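Inositol-3-phosphate synthase (Caenorhabditis elegans, PDB 1VKO) belongs to the myo-inositol-1-phosphate synthase family and holds nicotinamide-adenine-dinucleotide and a potassium ion in a Rossmann-type nucleotide-binding domain. Local coordinates at residues N88-V93 with Y167-R172; A288-G293 with I310-R315; V461-D466 with K470-V475. One frame throughout, in Å; residues are numbered along the deposited sequence.

In the fold
The three contacts follow one another along the chain, each closing before the next opens. Interactions 1 and 2 belong to the Rossmann-type part: helix 87-100 follows strand 77-82 of the parallel sheet, and helices 281-291 and 307-316 lead into its strands 295-298 and 320-321. Their centres are about 29 Å apart. Interaction 3, on the opposite side of the chain's centre from interaction 1 and about 37 Å away between centres, forms one edge, within this chain, of an antiparallel sheet that meets a second subunit. Interactions 2 and 3 touch, their centres about 16 Å apart: Glu314 and Ile310 pack on His473, Ser474 and Val475. Nucleotide site, buried helix pair and subunit interface thus follow in turn.

Interaction 1 of 3, residues N88-V93 with Y167-R172; sequences NGSTAV and YEAMGR. With K (potassium ion), chain B; NAD (nicotinamide-adenine-dinucleotide), chain G.
Ser90 packs on Ala169 of helix 168-173, and two residues earlier Asn88 holds NAD and the potassium ion. The backbone N of Asn88 donates to the phosphate oxygen O1N of NAD at 3.0 Å, with an N-H...O angle of 166°. With CG beside the backbone N and anti to the carbonyl carbon (chi1 -61°), the amide also reaches the cofactor, and both its ends are used: ND2 donates to the carboxamide oxygen O7N of NAD at 3.0 Å, while OD1 binds the potassium ion at 2.9 Å. The ion is also bound by O7N and O2N of NAD, by a water and by Ser441, which ties the nicotinamide end, the phosphate and the protein together.

The segment is the start of the helix that follows the glycine-rich turn after strand 77-82, as in Rossmann folds, and it presents its first turn to a dinucleotide phosphate; the N-terminal end of the helix would probably favour the negative charge of the phosphate.

Ser90 then faces the second helix. Its CB touches the CB of Ala169 at 3.9 Å, two small side chains that let the backbones approach, with Ser90 CA and Met170 CA 6.2 Å apart. OG sits between its own N and carbonyl carbon (chi1 60°) and bonds back to Gly86 O. Ala169 O lies 3.6 Å from Ser90 OG without a hydrogen bond. Further along, Thr91 turns to helix 440-458, touching Ser441 and Ser445, and Val93 packs on Met188 of helix 178-188.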
loop_
_atom_site.group_PDB
_atom_site.type_symbol
_atom_site.label_atom_id
_atom_site.label_comp_id
_atom_site.label_asym_id
_atom_site.label_seq_id
_atom_site.Cartn_x
_atom_site.Cartn_y
_atom_site.Cartn_z
ATOM N N ASN A 88 17.487 -6.367 -21.172
ATOM C CA ASN A 88 18.411 -5.223 -21.010
ATOM C C ASN A 88 19.205 -4.972 -22.290
ATOM O O ASN A 88 19.229 -3.868 -22.814
ATOM C CB ASN A 88 19.337 -5.420 -19.801
ATOM C CG ASN A 88 18.545 -5.532 -18.484
ATOM O OD1 ASN A 88 17.398 -5.120 -18.445
ATOM N ND2 ASN A 88 19.149 -6.086 -17.418
ATOM N N GLY A 89 19.841 -6.013 -22.809
ATOM C CA GLY A 89 20.661 -5.869 -23.995
ATOM C C GLY A 89 19.891 -5.216 -25.128
ATOM O O GLY A 89 20.342 -4.205 -25.659
ATOM N N SER A 90 18.751 -5.779 -25.536
ATOM C CA SER A 90 18.093 -5.299 -26.767
ATOM C C SER A 90 17.548 -3.885 -26.528
ATOM O O SER A 90 17.452 -3.066 -27.435
ATOM C CB SER A 90 16.970 -6.240 -27.186
ATOM O OG SER A 90 15.989 -6.332 -26.157
ATOM N N THR A 91 17.215 -3.594 -25.279
ATOM C CA THR A 91 16.732 -2.270 -24.923
ATOM C C THR A 91 17.843 -1.234 -24.913
ATOM O O THR A 91 17.640 -0.126 -25.398
ATOM C CB THR A 91 16.021 -2.318 -23.554
ATOM O OG1 THR A 91 14.820 -3.081 -23.693
ATOM C CG2 THR A 91 15.537 -0.934 -23.151
ATOM N N ALA A 92 18.983 -1.588 -24.314
ATOM C CA ALA A 92 20.175 -0.776 -24.323
ATOM C C ALA A 92 20.500 -0.357 -25.744
ATOM O O ALA A 92 20.720 0.816 -26.005
ATOM C CB ALA A 92 21.335 -1.544 -23.715
ATOM N N VAL A 93 20.482 -1.319 -26.668
ATOM C CA VAL A 93 20.799 -1.051 -28.081
ATOM C C VAL A 93 19.678 -0.212 -28.703
ATOM O O VAL A 93 19.931 0.818 -29.309
ATOM C CB VAL A 93 21.023 -2.370 -28.900
ATOM C CG1 VAL A 93 21.427 -2.086 -30.351
ATOM C CG2 VAL A 93 22.058 -3.236 -28.266
ATOM N N TYR A 167 15.487 -7.342 -33.360
ATOM C CA TYR A 167 14.089 -6.979 -33.574
ATOM C C TYR A 167 13.172 -8.013 -32.925
ATOM O O TYR A 167 12.292 -7.644 -32.152
ATOM C CB TYR A 167 13.786 -6.748 -35.064
ATOM C CG TYR A 167 12.312 -6.626 -35.416
ATOM C CD1 TYR A 167 11.547 -5.545 -34.978
ATOM C CD2 TYR A 167 11.685 -7.611 -36.170
ATOM C CE1 TYR A 167 10.191 -5.456 -35.306
ATOM C CE2 TYR A 167 10.350 -7.537 -36.498
ATOM C CZ TYR A 167 9.601 -6.465 -36.067
ATOM O OH TYR A 167 8.263 -6.417 -36.408
ATOM N N GLU A 168 13.405 -9.299 -33.186
ATOM C CA GLU A 168 12.641 -10.373 -32.533
ATOM C C GLU A 168 12.879 -10.331 -31.045
ATOM O O GLU A 168 12.007 -10.706 -30.217
ATOM C CB GLU A 168 13.117 -11.732 -33.007
ATOM C CG GLU A 168 12.960 -12.054 -34.483
ATOM C CD GLU A 168 13.582 -13.413 -34.836
ATOM O OE1 GLU A 168 14.799 -13.619 -34.595
ATOM O OE2 GLU A 168 12.853 -14.288 -35.348
ATOM N N ALA A 169 14.095 -9.918 -30.707
ATOM C CA ALA A 169 14.508 -9.713 -29.342
ATOM C C ALA A 169 13.683 -8.625 -28.597
ATOM O O ALA A 169 13.512 -8.701 -27.397
ATOM C CB ALA A 169 15.983 -9.363 -29.342
ATOM N N MET A 170 13.247 -7.590 -29.308
ATOM C CA MET A 170 12.405 -6.534 -28.759
ATOM C C MET A 170 10.968 -6.997 -28.506
ATOM O O MET A 170 10.330 -6.611 -27.485
ATOM C CB MET A 170 12.329 -5.392 -29.720
ATOM C CG MET A 170 13.539 -4.534 -29.809
ATOM S SD MET A 170 13.000 -3.149 -30.811
ATOM C CE MET A 170 14.169 -2.036 -30.114
ATOM N N GLY A 171 10.462 -7.795 -29.442
ATOM C CA GLY A 171 9.147 -8.387 -29.342
ATOM C C GLY A 171 9.103 -9.337 -28.167
ATOM O O GLY A 171 8.089 -9.417 -27.446
ATOM N N ARG A 172 10.207 -10.053 -27.973
ATOM C CA ARG A 172 10.380 -10.963 -26.848
ATOM C C ARG A 172 10.290 -10.164 -25.576
ATOM O O ARG A 172 9.575 -10.547 -24.690
ATOM C CB ARG A 172 11.756 -11.631 -26.933
ATOM C CG ARG A 172 11.948 -12.891 -26.137
ATOM C CD ARG A 172 13.115 -13.784 -26.623
ATOM N NE ARG A 172 14.335 -13.040 -26.993
ATOM C CZ ARG A 172 15.434 -13.586 -27.554
ATOM N NH1 ARG A 172 15.474 -14.895 -27.791
ATOM N NH2 ARG A 172 16.499 -12.825 -27.869
HETATM K K K B . 15.179 -6.598 -17.205
HETATM P PA NAD G . 17.048 -11.661 -20.016
HETATM O O1A NAD G . 16.702 -13.070 -19.927
HETATM O O2A NAD G . 16.007 -10.969 -20.795
HETATM O O5B NAD G . 18.498 -11.570 -20.651
HETATM C C5B NAD G . 19.371 -12.657 -20.578
HETATM C C4B NAD G . 19.889 -12.919 -21.980
HETATM O O4B NAD G . 21.174 -13.489 -21.877
HETATM C C3B NAD G . 19.038 -13.903 -22.731
HETATM O O3B NAD G . 19.078 -13.444 -24.073
HETATM C C2B NAD G . 19.793 -15.202 -22.714
HETATM O O2B NAD G . 19.674 -15.708 -24.042
HETATM C C1B NAD G . 21.230 -14.729 -22.519
HETATM N N9A NAD G . 22.235 -15.644 -21.918
HETATM C C8A NAD G . 22.106 -16.560 -20.918
HETATM N N7A NAD G . 23.302 -17.164 -20.740
HETATM C C5A NAD G . 24.213 -16.670 -21.598
HETATM C C6A NAD G . 25.564 -16.956 -21.867
HETATM N N6A NAD G . 26.253 -17.929 -21.250
HETATM N N1A NAD G . 26.197 -16.259 -22.863
HETATM C C2A NAD G . 25.524 -15.330 -23.602
HETATM N N3A NAD G . 24.209 -15.101 -23.354
HETATM C C4A NAD G . 23.544 -15.738 -22.366
HETATM O O3 NAD G . 17.248 -10.990 -18.554
HETATM P PN NAD G . 17.474 -9.420 -18.421
HETATM O O1N NAD G . 18.050 -8.951 -19.709
HETATM O O2N NAD G . 16.219 -8.835 -17.942
HETATM O O5D NAD G . 18.688 -9.234 -17.361
HETATM C C5D NAD G . 19.877 -9.997 -17.472
HETATM C C4D NAD G . 20.681 -10.112 -16.163
HETATM O O4D NAD G . 20.810 -8.851 -15.552
HETATM C C3D NAD G . 20.050 -11.040 -15.118
HETATM O O3D NAD G . 21.069 -11.780 -14.506
HETATM C C2D NAD G . 19.567 -10.088 -14.054
HETATM O O2D NAD G . 19.575 -10.599 -12.731
HETATM C C1D NAD G . 20.586 -8.988 -14.166
HETATM N N1N NAD G . 19.996 -7.838 -13.490
HETATM C C2N NAD G . 18.849 -7.285 -13.968
HETATM C C3N NAD G . 18.297 -6.218 -13.295
HETATM C C7N NAD G . 17.296 -5.427 -14.048
HETATM O O7N NAD G . 16.954 -5.940 -15.322
HETATM N N7N NAD G . 16.799 -4.299 -13.525
HETATM C C4N NAD G . 18.908 -5.688 -12.142
HETATM C C5N NAD G . 20.058 -6.276 -11.665
HETATM C C6N NAD G . 20.602 -7.374 -12.349
HETATM O O HOH W 1 14.380 -7.974 -15.026
#

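Interaction 2 of 3, residues A288-G293 with I310-R315; sequences ASILEG and IELAER
Ile290 carries this helix-helix contact, reaching across with two of its branches to Leu312 and Ala313. Its CG2 methyl lies 3.6 Å from the carbonyl oxygen Leu312 O, meets Leu312 CG at 4.1 Å, and touches the backbone at Ala313 CA. The other branch ends in CD1, which rests on the methyl of Ala313, CD1 to CB 4.0 Å. With chi1 at -66° the CG1 branch stands anti to the carbonyl carbon and CG2 anti to the backbone N, and this fork spreads the side chain over both neighbours. Leu312 meets it from the other helix, where a first torsion that turns CG anti to its own backbone N (chi1 -173°) places CG against Ile290 CG2. A single methyl on Ala313 allows a close approach, with Ile290 CA and Ala313 CA 6.0 Å apart. No hydrogen bond spans the two segments, and the three touching residues are all buried.

Helix 281-291 leads into strand 295-298, helix 307-316 follows it, and strand 320-321 comes next. The second helix is therefore the crossover of a beta-alpha-beta unit in the parallel Rossmann-type sheet, packed against the helix of the preceding crossover.

Just beyond Ile290 the first helix stops in a Schellman motif. Gly293, with positive phi (72°), is its C-prime residue; Gly293 N donates to Ile290 O at 2.8 Å, and Ala294 N to Ser289 O. Leu291 turns its end part of the way toward the second helix and touches Met269 and His316. Glu292 makes salt bridges through OE2 with Arg228 and Arg232, fastening the helix end to helix 220-238. On the far helix, Glu311 OE1 accepts a hydrogen bond from Ala265 N.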
loop_
_atom_site.group_PDB
_atom_site.type_symbol
_atom_site.label_atom_id
_atom_site.label_comp_id
_atom_site.label_asym_id
_atom_site.label_seq_id
_atom_site.Cartn_x
_atom_site.Cartn_y
_atom_site.Cartn_z
ATOM N N ALA A 288 38.884 -13.519 -21.177
ATOM C CA ALA A 288 39.069 -13.085 -22.561
ATOM C C ALA A 288 39.187 -11.558 -22.694
ATOM O O ALA A 288 39.840 -11.051 -23.614
ATOM C CB ALA A 288 37.960 -13.590 -23.400
ATOM N N SER A 289 38.540 -10.847 -21.766
ATOM C CA SER A 289 38.429 -9.390 -21.776
ATOM C C SER A 289 39.752 -8.826 -21.327
ATOM O O SER A 289 40.357 -8.006 -22.031
ATOM C CB SER A 289 37.306 -8.906 -20.837
ATOM O OG SER A 289 36.086 -9.544 -21.156
ATOM N N ILE A 290 40.195 -9.291 -20.163
ATOM C CA ILE A 290 41.416 -8.804 -19.565
ATOM C C ILE A 290 42.586 -9.086 -20.478
ATOM O O ILE A 290 43.331 -8.170 -20.804
ATOM C CB ILE A 290 41.653 -9.432 -18.178
ATOM C CG1 ILE A 290 40.579 -8.968 -17.206
ATOM C CG2 ILE A 290 43.033 -9.058 -17.676
ATOM C CD1 ILE A 290 40.389 -9.928 -16.025
ATOM N N LEU A 291 42.723 -10.334 -20.920
ATOM C CA LEU A 291 43.835 -10.709 -21.808
ATOM C C LEU A 291 43.913 -9.875 -23.079
ATOM O O LEU A 291 44.989 -9.675 -23.608
ATOM C CB LEU A 291 43.852 -12.225 -22.110
ATOM C CG LEU A 291 44.071 -13.031 -20.827
ATOM C CD1 LEU A 291 43.753 -14.424 -21.090
ATOM C CD2 LEU A 291 45.480 -12.927 -20.356
ATOM N N GLU A 292 42.772 -9.351 -23.521
ATOM C CA GLU A 292 42.701 -8.433 -24.675
ATOM C C GLU A 292 42.685 -6.939 -24.339
ATOM O O GLU A 292 42.401 -6.109 -25.208
ATOM C CB GLU A 292 41.467 -8.756 -25.502
ATOM C CG GLU A 292 41.509 -10.128 -26.140
ATOM C CD GLU A 292 42.677 -10.269 -27.098
ATOM O OE1 GLU A 292 43.137 -9.218 -27.610
ATOM O OE2 GLU A 292 43.132 -11.418 -27.329
ATOM N N GLY A 293 42.957 -6.582 -23.089
ATOM C CA GLY A 293 42.981 -5.169 -22.722
ATOM C C GLY A 293 41.634 -4.453 -22.662
ATOM O O GLY A 293 41.590 -3.225 -22.506
ATOM N N ILE A 310 40.657 -10.662 -10.149
ATOM C CA ILE A 310 41.135 -9.354 -9.768
ATOM C C ILE A 310 42.647 -9.300 -9.990
ATOM O O ILE A 310 43.139 -8.449 -10.767
ATOM C CB ILE A 310 40.732 -9.043 -8.324
ATOM C CG1 ILE A 310 39.212 -8.820 -8.250
ATOM C CG2 ILE A 310 41.527 -7.855 -7.798
ATOM C CD1 ILE A 310 38.634 -8.815 -6.844
ATOM N N GLU A 311 43.385 -10.227 -9.370
ATOM C CA GLU A 311 44.834 -10.305 -9.606
ATOM C C GLU A 311 45.199 -10.258 -11.112
ATOM O O GLU A 311 46.156 -9.605 -11.510
ATOM C CB GLU A 311 45.430 -11.528 -8.908
ATOM C CG GLU A 311 46.939 -11.619 -8.997
ATOM C CD GLU A 311 47.511 -12.807 -8.245
ATOM O OE1 GLU A 311 46.841 -13.844 -8.152
ATOM O OE2 GLU A 311 48.650 -12.699 -7.752
ATOM N N LEU A 312 44.409 -10.906 -11.952
ATOM C CA LEU A 312 44.733 -10.953 -13.379
ATOM C C LEU A 312 44.495 -9.592 -14.020
ATOM O O LEU A 312 45.260 -9.139 -14.874
ATOM C CB LEU A 312 43.933 -12.063 -14.088
ATOM C CG LEU A 312 44.256 -12.372 -15.569
ATOM C CD1 LEU A 312 45.632 -13.051 -15.802
ATOM C CD2 LEU A 312 43.150 -13.197 -16.170
ATOM N N ALA A 313 43.421 -8.932 -13.591
ATOM C CA ALA A 313 43.180 -7.572 -14.007
ATOM C C ALA A 313 44.276 -6.616 -13.497
ATOM O O ALA A 313 44.711 -5.738 -14.242
ATOM C CB ALA A 313 41.820 -7.130 -13.551
ATOM N N GLU A 314 44.709 -6.761 -12.236
ATOM C CA GLU A 314 45.787 -5.906 -11.687
ATOM C C GLU A 314 47.029 -6.049 -12.582
ATOM O O GLU A 314 47.668 -5.069 -12.952
ATOM C CB GLU A 314 46.146 -6.261 -10.215
ATOM C CG GLU A 314 45.282 -5.635 -9.098
ATOM C CD GLU A 314 45.366 -6.372 -7.735
ATOM O OE1 GLU A 314 45.973 -7.475 -7.640
ATOM O OE2 GLU A 314 44.798 -5.861 -6.736
ATOM N N ARG A 315 47.339 -7.290 -12.937
ATOM C CA ARG A 315 48.533 -7.621 -13.692
ATOM C C ARG A 315 48.458 -7.150 -15.126
ATOM O O ARG A 315 49.486 -6.930 -15.757
ATOM C CB ARG A 315 48.759 -9.127 -13.658
ATOM C CG ARG A 315 50.163 -9.511 -13.217
ATOM C CD ARG A 315 50.295 -10.955 -12.775
ATOM N NE ARG A 315 49.916 -11.862 -13.850
ATOM C CZ ARG A 315 49.816 -13.167 -13.700
ATOM N NH1 ARG A 315 50.069 -13.688 -12.504
ATOM N NH2 ARG A 315 49.462 -13.948 -14.728
#

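Interaction 3 of 3, residues V461-D466 with K470-V475; sequences VSYKVD and KPFHSV
Tyr463 and Lys470 join their backbones through a pair of hydrogen bonds, Tyr463 N to Lys470 O at 2.8 Å and Lys470 N to Tyr463 O at 2.9 Å. They are the hydrogen-bonded antiparallel pair of a beta hairpin. Beyond the pair water takes over: one molecule donates to Val461 O and accepts from Phe472 N, while another bridges Tyr463 OH and Pro471 O. That hydroxyl also bonds Gln528 N of the second subunit.

With chi1 at 71°, the Tyr463 ring hangs between its own backbone N and carbonyl carbon, which brings CD1 to 3.1 Å from Lys470 O. Pro471 O approaches this ring at its edge. Phe472 lies obliquely beside it, centroids 6.0 Å apart and planes at 34°, and its CZ meets Val461 CG1 at 3.4 Å. Nearer the turn, Val465 CG2 comes unusually close to Lys470 CD, 3.3 Å, where the lysine chain bends.

Phe472 also stacks edge-to-face with Phe526 of the second subunit. Strand 461-464 is flanked by strand 56-71, with Ser462 bonded to Lys69, and by strand 469-470, outermost within this chain, beyond which the chain lies against helix 307-316, His473 and Ser474 touching Glu314 and Val475 touching Ile310.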
loop_
_atom_site.group_PDB
_atom_site.type_symbol
_atom_site.label_atom_id
_atom_site.label_comp_id
_atom_site.label_asym_id
_atom_site.label_seq_id
_atom_site.Cartn_x
_atom_site.Cartn_y
_atom_site.Cartn_z
ATOM N N VAL A 461 41.917 8.869 -16.468
ATOM C CA VAL A 461 42.425 9.571 -15.295
ATOM C C VAL A 461 43.707 8.899 -14.797
ATOM O O VAL A 461 43.792 7.673 -14.756
ATOM C CB VAL A 461 41.359 9.631 -14.156
ATOM C CG1 VAL A 461 41.902 10.363 -12.933
ATOM C CG2 VAL A 461 40.064 10.285 -14.647
ATOM N N SER A 462 44.691 9.712 -14.418
ATOM C CA SER A 462 45.865 9.218 -13.688
ATOM C C SER A 462 46.272 10.210 -12.594
ATOM O O SER A 462 45.834 11.343 -12.589
ATOM C CB SER A 462 47.021 8.966 -14.654
ATOM O OG SER A 462 47.373 10.162 -15.336
ATOM N N TYR A 463 47.107 9.773 -11.660
ATOM C CA TYR A 463 47.519 10.635 -10.546
ATOM C C TYR A 463 48.976 10.340 -10.154
ATOM O O TYR A 463 49.503 9.283 -10.464
ATOM C CB TYR A 463 46.571 10.438 -9.343
ATOM C CG TYR A 463 46.745 9.101 -8.665
ATOM C CD1 TYR A 463 46.323 7.925 -9.282
ATOM C CD2 TYR A 463 47.363 9.010 -7.428
ATOM C CE1 TYR A 463 46.504 6.702 -8.686
ATOM C CE2 TYR A 463 47.545 7.777 -6.808
ATOM C CZ TYR A 463 47.116 6.622 -7.439
ATOM O OH TYR A 463 47.298 5.378 -6.839
ATOM N N LYS A 464 49.635 11.263 -9.475
ATOM C CA LYS A 464 51.032 11.041 -9.145
ATOM C C LYS A 464 51.202 10.076 -7.989
ATOM O O LYS A 464 50.783 10.349 -6.865
ATOM C CB LYS A 464 51.760 12.354 -8.843
ATOM C CG LYS A 464 52.698 12.817 -9.950
ATOM C CD LYS A 464 53.703 13.841 -9.443
ATOM C CE LYS A 464 54.897 13.905 -10.368
ATOM N NZ LYS A 464 55.684 15.164 -10.216
ATOM N N VAL A 465 51.829 8.941 -8.265
ATOM C CA VAL A 465 52.290 8.110 -7.163
ATOM C C VAL A 465 53.680 8.592 -6.707
ATOM O O VAL A 465 53.761 9.294 -5.693
ATOM C CB VAL A 465 52.173 6.601 -7.434
ATOM C CG1 VAL A 465 52.832 5.803 -6.323
ATOM C CG2 VAL A 465 50.710 6.223 -7.533
ATOM N N ASP A 466 54.747 8.296 -7.445
ATOM C CA ASP A 466 56.068 8.743 -7.003
ATOM C C ASP A 466 56.894 9.347 -8.128
ATOM O O ASP A 466 57.972 8.838 -8.444
ATOM C CB ASP A 466 56.845 7.584 -6.325
ATOM C CG ASP A 466 56.953 7.739 -4.800
ATOM O OD1 ASP A 466 57.192 8.874 -4.330
ATOM O OD2 ASP A 466 56.835 6.781 -3.999
ATOM N N LYS A 470 50.072 7.233 -12.387
ATOM C CA LYS A 470 49.449 5.911 -12.306
ATOM C C LYS A 470 47.926 6.015 -12.446
ATOM O O LYS A 470 47.356 7.042 -12.069
ATOM C CB LYS A 470 49.846 5.216 -10.992
ATOM C CG LYS A 470 51.294 4.632 -11.005
ATOM C CD LYS A 470 51.698 3.912 -9.692
ATOM C CE LYS A 470 50.676 2.825 -9.234
ATOM N NZ LYS A 470 50.767 2.436 -7.781
ATOM N N PRO A 471 47.279 4.988 -13.023
ATOM C CA PRO A 471 45.811 4.870 -12.982
ATOM C C PRO A 471 45.288 4.440 -11.611
ATOM O O PRO A 471 46.017 3.855 -10.809
ATOM C CB PRO A 471 45.533 3.755 -13.982
ATOM C CG PRO A 471 46.753 2.882 -13.896
ATOM C CD PRO A 471 47.893 3.871 -13.779
ATOM N N PHE A 472 44.017 4.709 -11.348
ATOM C CA PHE A 472 43.342 4.148 -10.166
ATOM C C PHE A 472 43.492 2.609 -10.047
ATOM O O PHE A 472 43.833 1.938 -11.026
ATOM C CB PHE A 472 41.868 4.538 -10.222
ATOM C CG PHE A 472 41.622 6.038 -10.190
ATOM C CD1 PHE A 472 42.494 6.900 -9.510
ATOM C CD2 PHE A 472 40.479 6.580 -10.786
ATOM C CE1 PHE A 472 42.252 8.283 -9.446
ATOM C CE2 PHE A 472 40.221 7.962 -10.736
ATOM C CZ PHE A 472 41.123 8.818 -10.063
ATOM N N HIS A 473 43.231 2.049 -8.859
ATOM C CA HIS A 473 43.143 0.588 -8.688
ATOM C C HIS A 473 42.240 -0.068 -9.753
ATOM O O HIS A 473 41.258 0.530 -10.158
ATOM C CB HIS A 473 42.631 0.240 -7.286
ATOM C CG HIS A 473 42.880 -1.186 -6.889
ATOM N ND1 HIS A 473 42.186 -2.246 -7.433
ATOM C CD2 HIS A 473 43.759 -1.732 -6.014
ATOM C CE1 HIS A 473 42.624 -3.379 -6.914
ATOM N NE2 HIS A 473 43.578 -3.096 -6.051
ATOM N N SER A 474 42.585 -1.283 -10.205
ATOM C CA SER A 474 41.783 -2.038 -11.191
ATOM C C SER A 474 40.328 -2.244 -10.803
ATOM O O SER A 474 39.455 -2.244 -11.674
ATOM C CB SER A 474 42.378 -3.426 -11.469
ATOM O OG SER A 474 43.724 -3.343 -11.885
ATOM N N VAL A 475 40.069 -2.473 -9.517
ATOM C CA VAL A 475 38.714 -2.778 -9.056
ATOM C C VAL A 475 38.053 -1.463 -8.834
ATOM O O VAL A 475 38.235 -0.853 -7.756
ATOM C CB VAL A 475 38.670 -3.527 -7.690
ATOM C CG1 VAL A 475 37.210 -3.792 -7.276
ATOM C CG2 VAL A 475 39.412 -4.831 -7.755
HETATM O O HOH W 2 42.518 5.818 -13.497
HETATM O O HOH W 3 46.709 3.326 -8.305
#